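Local coordinates for protein transcriptional regulator, putative (PDB 2R5F) that probably acts as a DNA-binding transcription factor of the SorC family, with a domain thought to bind a sugar, at residues Gln41-Ala46 against Val251-Val256. Residues are numbered along the deposited sequence; the frame is centred on the assembly and turned at random.
Sequences QAIGSA and VLITDV
Ile-43 and Ile-253 pass each other flank to flank, the one reaching toward the strand and the other toward the helix, and meet through their branch methyls, with CG2 of Ile-43 lying 3.9 Å from CG2 of Ile-253. The CG2 of Ile-43 stands opposite its own backbone N (chi1 -68° for CG1), a setting that lays this methyl over the strand backbone, 3.6 Å from the carbonyl O of Ile-253. The other branch, extended with chi2 at 160°, slants across toward the strand backbone, where its CD1 settles 3.9 Å from the CA of Thr-254. A beta-branched isoleucine suits the place: its short arm meets both methyl and carbonyl O, while its long arm lies over the main chain at Thr-254. Ala-46, one turn later, turns its CB toward the strand and touches the same Ile-253 CG2 at 3.9 Å; its small size lets the helix lie close, with axes 7.9 Å apart. Helix 36-54 here packs on one face of a largely parallel sheet, in an alpha/beta arrangement consistent with the Rossmann-like clan of this sugar-binding domain, and its segment runs roughly antiparallel to strand 251-255, at 145°. That strand sits between strands 24-28 and 226-230; Val-28 and Leu-230 from these neighbours also touch Ala-46 and Ile-43 respectively. Thr-254 points its side chain away from the helix, which therefore meets its backbone; its hydroxyl is hydrogen-bonded to the carbonyl O of Ala-231. At the strand's end Asp-255 takes the N-cap position of helix 256-262: its carboxylate caps a backbone N there and OD1 bonds the hydroxyl of Thr-258.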
loop_
_atom_site.group_PDB
_atom_site.type_symbol
_atom_site.label_atom_id
_atom_site.label_comp_id
_atom_site.label_asym_id
_atom_site.label_seq_id
_atom_site.Cartn_x
_atom_site.Cartn_y
_atom_site.Cartn_z
ATOM N N GLN A 41 7.330 11.406 -2.790
ATOM C CA GLN A 41 6.915 12.461 -1.854
ATOM C C GLN A 41 5.568 13.080 -2.223
ATOM O O GLN A 41 4.786 13.422 -1.335
ATOM C CB GLN A 41 7.968 13.589 -1.750
ATOM C CG GLN A 41 9.333 13.239 -1.047
ATOM C CD GLN A 41 9.195 12.552 0.325
ATOM O OE1 GLN A 41 8.204 12.715 1.029
ATOM N NE2 GLN A 41 10.205 11.763 0.693
ATOM N N ALA A 42 5.334 13.264 -3.527
ATOM C CA ALA A 42 4.031 13.701 -4.044
ATOM C C ALA A 42 2.940 12.671 -3.737
ATOM O O ALA A 42 1.845 13.030 -3.321
ATOM C CB ALA A 42 4.104 14.005 -5.577
ATOM N N ILE A 43 3.231 11.394 -3.980
ATOM C CA ILE A 43 2.266 10.309 -3.676
ATOM C C ILE A 43 2.006 10.217 -2.177
ATOM O O ILE A 43 0.840 10.185 -1.737
ATOM C CB ILE A 43 2.696 8.926 -4.272
ATOM C CG1 ILE A 43 2.615 8.975 -5.807
ATOM C CG2 ILE A 43 1.776 7.771 -3.742
ATOM C CD1 ILE A 43 3.430 7.915 -6.471
ATOM N N GLY A 44 3.079 10.168 -1.390
ATOM C CA GLY A 44 2.935 10.148 0.079
ATOM C C GLY A 44 2.110 11.316 0.593
ATOM O O GLY A 44 1.193 11.141 1.386
ATOM N N SER A 45 2.413 12.514 0.136
ATOM C CA SER A 45 1.645 13.703 0.539
ATOM C C SER A 45 0.154 13.631 0.205
ATOM O O SER A 45 -0.686 13.960 1.038
ATOM C CB SER A 45 2.247 14.968 -0.074
ATOM O OG SER A 45 1.408 16.067 0.243
ATOM N N ALA A 46 -0.169 13.202 -1.018
ATOM C CA ALA A 46 -1.559 13.029 -1.428
ATOM C C ALA A 46 -2.226 11.942 -0.566
ATOM O O ALA A 46 -3.388 12.082 -0.170
ATOM C CB ALA A 46 -1.632 12.679 -2.922
ATOM N N VAL A 251 -8.266 2.003 -4.870
ATOM C CA VAL A 251 -7.774 3.358 -5.048
ATOM C C VAL A 251 -6.304 3.260 -5.419
ATOM O O VAL A 251 -5.530 2.510 -4.809
ATOM C CB VAL A 251 -7.948 4.218 -3.748
ATOM C CG1 VAL A 251 -7.540 5.714 -3.982
ATOM C CG2 VAL A 251 -9.394 4.106 -3.195
ATOM N N LEU A 252 -5.913 3.998 -6.452
ATOM C CA LEU A 252 -4.501 4.116 -6.784
ATOM C C LEU A 252 -4.152 5.564 -6.758
ATOM O O LEU A 252 -4.846 6.360 -7.370
ATOM C CB LEU A 252 -4.220 3.536 -8.184
ATOM C CG LEU A 252 -2.865 3.845 -8.796
ATOM C CD1 LEU A 252 -1.698 3.096 -8.110
ATOM C CD2 LEU A 252 -2.964 3.560 -10.317
ATOM N N ILE A 253 -3.099 5.904 -6.020
ATOM C CA ILE A 253 -2.501 7.228 -6.077
ATOM C C ILE A 253 -1.135 7.119 -6.761
ATOM O O ILE A 253 -0.297 6.323 -6.352
ATOM C CB ILE A 253 -2.330 7.853 -4.686
ATOM C CG1 ILE A 253 -3.705 7.884 -3.958
ATOM C CG2 ILE A 253 -1.701 9.241 -4.837
ATOM C CD1 ILE A 253 -3.615 8.324 -2.460
ATOM N N THR A 254 -0.950 7.894 -7.837
ATOM C CA THR A 254 0.218 7.760 -8.674
ATOM C C THR A 254 0.530 9.083 -9.344
ATOM O O THR A 254 -0.272 10.012 -9.322
ATOM C CB THR A 254 0.029 6.616 -9.747
ATOM O OG1 THR A 254 1.301 6.317 -10.319
ATOM C CG2 THR A 254 -0.956 6.981 -10.855
ATOM N N ASP A 255 1.689 9.183 -9.962
ATOM C CA ASP A 255 2.083 10.442 -10.632
ATOM C C ASP A 255 1.587 10.509 -12.082
ATOM O O ASP A 255 1.114 9.503 -12.625
ATOM C CB ASP A 255 3.615 10.580 -10.587
ATOM C CG ASP A 255 4.309 9.409 -11.256
ATOM O OD1 ASP A 255 4.271 8.306 -10.692
ATOM O OD2 ASP A 255 4.854 9.590 -12.364
ATOM N N VAL A 256 1.716 11.685 -12.709
ATOM C CA VAL A 256 1.292 11.902 -14.099
ATOM C C VAL A 256 1.997 10.982 -15.107
ATOM O O VAL A 256 1.370 10.434 -15.985
ATOM C CB VAL A 256 1.548 13.390 -14.615
ATOM C CG1 VAL A 256 0.957 13.580 -16.006
ATOM C CG2 VAL A 256 0.984 14.403 -13.716
#